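Local coordinates for DNA replication regulator protein HobA (Helicobacter pylori, PDB 2WP0), which is required for the initiation of DNA replication and increases the binding of the initiator DnaA to the chromosomal origin region oriC, at residues V52-S57 against D84-S89. Sequence-based numbering, arbitrary orientation.
Sequences VSADSS and DFNASS
Val52 and Asn86 bury the most surface where strand 49-54 of the parallel sheet meets the chain leaving its edge strand, 82-84. The sheet, with strand order 2-1-3-4-5, belongs to the SIS-like alpha/beta fold, and this contact lies at the C-terminal ends of two of its strands, where a parallel bridge pairs Val52 with Asp84. Val52 O accepts Phe85 N at 2.9 Å and, weakly, Asn86 N as the chain turns off the sheet. A beta-branched valine suits the extended strand; its side chain lies on the same face as that of Asp84 and packs on Leu62 of helix 59-69.

Asn86 prolongs the pairing beyond the point where the backbones part. Its amide takes the place of a neighbouring strand's carbonyl: OD1 accepts Ala54 N at 3.0 Å, with the N-H arriving from above the carbonyl plane, 43° out of it. The other branch, ND2, lies 3.4 Å from Ser53 CB, and a water weakly joins ND2 to Ala54 O. Asparagine suits the site because its short amide presents an acceptor and a donor together.

Ser53 and Phe85 meet on the other face. Phe85 has CG anti to its backbone N (chi1 164°), which lays the ring alongside Ser53, where it also meets the rings of Tyr91 and Phe112. Serine is small enough to sit beside this aromatic group, and its hydroxyl also makes a weak hydrogen bond with His114. Ser53 OG lies near the plane of the phenyl ring, at its edge, 3.5 Å from Phe85 CD2.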
ATOM      1  N   VAL A  52      -2.910   8.282 -13.324  1.00 26.94           N
ATOM      2  CA  VAL A  52      -4.089   7.435 -13.224  1.00 26.58           C
ATOM      3  C   VAL A  52      -4.775   7.509 -11.859  1.00 27.60           C
ATOM      4  O   VAL A  52      -4.147   7.321 -10.813  1.00 28.96           O
ATOM      5  CB  VAL A  52      -3.738   5.958 -13.551  1.00 26.25           C
ATOM      6  CG1 VAL A  52      -4.916   5.048 -13.260  1.00 27.77           C
ATOM      7  CG2 VAL A  52      -3.279   5.830 -15.000  1.00 27.19           C
ATOM      8  N   SER A  53      -6.068   7.786 -11.874  1.00 24.15           N
ATOM      9  CA  SER A  53      -6.839   7.761 -10.645  1.00 25.27           C
ATOM     10  C   SER A  53      -8.109   6.915 -10.840  1.00 25.06           C
ATOM     11  O   SER A  53      -8.532   6.665 -11.974  1.00 24.72           O
ATOM     12  CB  SER A  53      -7.167   9.189 -10.210  1.00 25.63           C
ATOM     13  OG  SER A  53      -7.294  10.020 -11.349  1.00 24.83           O
ATOM     14  N   ALA A  54      -8.713   6.482  -9.734  1.00 30.47           N
ATOM     15  CA  ALA A  54      -9.906   5.627  -9.775  1.00 30.53           C
ATOM     16  C   ALA A  54     -10.808   5.791  -8.539  1.00 32.14           C
ATOM     17  O   ALA A  54     -10.332   6.024  -7.427  1.00 34.07           O
ATOM     18  CB  ALA A  54      -9.498   4.155  -9.940  1.00 30.65           C
ATOM     19  N   ASP A  55     -12.110   5.660  -8.728  1.00 23.43           N
ATOM     20  CA  ASP A  55     -12.981   5.703  -7.581  1.00 22.62           C
ATOM     21  C   ASP A  55     -12.688   4.501  -6.685  1.00 24.73           C
ATOM     22  O   ASP A  55     -12.096   3.522  -7.121  1.00 24.19           O
ATOM     23  CB  ASP A  55     -14.472   5.840  -7.967  1.00 25.07           C
ATOM     24  CG  ASP A  55     -15.033   4.618  -8.700  1.00 24.56           C
ATOM     25  OD1 ASP A  55     -14.599   3.467  -8.442  1.00 23.10           O
ATOM     26  OD2 ASP A  55     -15.946   4.838  -9.526  1.00 24.16           O
ATOM     27  N   SER A  56     -13.101   4.594  -5.429  1.00 33.80           N
ATOM     28  CA  SER A  56     -12.765   3.589  -4.426  1.00 37.05           C
ATOM     29  C   SER A  56     -13.324   2.182  -4.695  1.00 37.30           C
ATOM     30  O   SER A  56     -13.021   1.238  -3.960  1.00 39.41           O
ATOM     31  CB  SER A  56     -13.161   4.083  -3.027  1.00 40.56           C
ATOM     32  OG  SER A  56     -14.225   5.014  -3.099  1.00 40.24           O
ATOM     33  N   SER A  57     -14.134   2.037  -5.743  1.00 26.13           N
ATOM     34  CA  SER A  57     -14.660   0.719  -6.110  1.00 26.31           C
ATOM     35  C   SER A  57     -13.789   0.096  -7.183  1.00 24.42           C
ATOM     36  O   SER A  57     -13.817  -1.105  -7.408  1.00 24.84           O
ATOM     37  CB  SER A  57     -16.129   0.796  -6.550  1.00 25.81           C
ATOM     38  OG  SER A  57     -16.993   0.501  -5.459  1.00 28.10           O
ATOM     39  N   ASP A  84       0.535   6.217 -10.702  1.00 19.50           N
ATOM     40  CA  ASP A  84      -0.561   5.987  -9.775  1.00 20.66           C
ATOM     41  C   ASP A  84      -0.820   7.287  -8.977  1.00 22.30           C
ATOM     42  O   ASP A  84      -0.224   7.547  -7.920  1.00 19.79           O
ATOM     43  CB  ASP A  84      -0.213   4.822  -8.875  1.00 26.03           C
ATOM     44  CG  ASP A  84      -1.182   4.643  -7.755  1.00 21.78           C
ATOM     45  OD1 ASP A  84      -2.173   5.412  -7.665  1.00 21.76           O
ATOM     46  OD2 ASP A  84      -0.968   3.717  -6.946  1.00 24.53           O
ATOM     47  N   PHE A  85      -1.724   8.098  -9.515  1.00 25.21           N
ATOM     48  CA  PHE A  85      -1.993   9.436  -9.023  1.00 26.31           C
ATOM     49  C   PHE A  85      -2.935   9.416  -7.812  1.00 28.38           C
ATOM     50  O   PHE A  85      -2.965  10.359  -7.008  1.00 30.50           O
ATOM     51  CB  PHE A  85      -2.550  10.265 -10.180  1.00 26.30           C
ATOM     52  CG  PHE A  85      -3.228  11.530  -9.761  1.00 26.81           C
ATOM     53  CD1 PHE A  85      -2.502  12.558  -9.167  1.00 26.40           C
ATOM     54  CD2 PHE A  85      -4.604  11.707  -9.979  1.00 25.68           C
ATOM     55  CE1 PHE A  85      -3.129  13.730  -8.776  1.00 27.88           C
ATOM     56  CE2 PHE A  85      -5.241  12.877  -9.594  1.00 26.68           C
ATOM     57  CZ  PHE A  85      -4.499  13.892  -8.994  1.00 26.97           C
ATOM     58  N   ASN A  86      -3.698   8.334  -7.673  1.00 30.31           N
ATOM     59  CA  ASN A  86      -4.418   8.061  -6.430  1.00 32.73           C
ATOM     60  C   ASN A  86      -3.522   8.085  -5.189  1.00 36.51           C
ATOM     61  O   ASN A  86      -3.844   8.709  -4.188  1.00 38.77           O
ATOM     62  CB  ASN A  86      -5.125   6.717  -6.525  1.00 32.31           C
ATOM     63  CG  ASN A  86      -6.550   6.864  -6.935  1.00 31.25           C
ATOM     64  OD1 ASN A  86      -7.240   5.894  -7.189  1.00 31.63           O
ATOM     65  ND2 ASN A  86      -7.020   8.096  -6.976  1.00 31.27           N
ATOM     66  N   ALA A  87      -2.381   7.414  -5.278  1.00 33.40           N
ATOM     67  CA  ALA A  87      -1.475   7.249  -4.143  1.00 33.51           C
ATOM     68  C   ALA A  87      -0.492   8.426  -3.971  1.00 34.31           C
ATOM     69  O   ALA A  87       0.301   8.472  -3.025  1.00 34.45           O
ATOM     70  CB  ALA A  87      -0.722   5.942  -4.299  1.00 32.19           C
ATOM     71  N   SER A  88      -0.555   9.375  -4.895  1.00 26.74           N
ATOM     72  CA  SER A  88       0.374  10.483  -4.924  1.00 26.39           C
ATOM     73  C   SER A  88       0.049  11.559  -3.891  1.00 28.41           C
ATOM     74  O   SER A  88      -1.087  11.678  -3.412  1.00 29.52           O
ATOM     75  CB  SER A  88       0.433  11.073  -6.344  1.00 26.25           C
ATOM     76  OG  SER A  88       0.368  12.492  -6.359  1.00 25.24           O
ATOM     77  N   SER A  89       1.079  12.326  -3.553  1.00 37.57           N
ATOM     78  CA  SER A  89       0.954  13.443  -2.632  1.00 39.99           C
ATOM     79  C   SER A  89       0.137  14.585  -3.218  1.00 42.18           C
ATOM     80  O   SER A  89      -0.403  15.403  -2.471  1.00 44.47           O
ATOM     81  CB  SER A  89       2.342  13.970  -2.233  1.00 40.11           C
ATOM     82  OG  SER A  89       2.938  13.170  -1.228  1.00 39.88           O
TER
HETATM   83  O   HOH W   1     -10.361   8.957  -7.315  1.00 20.72           O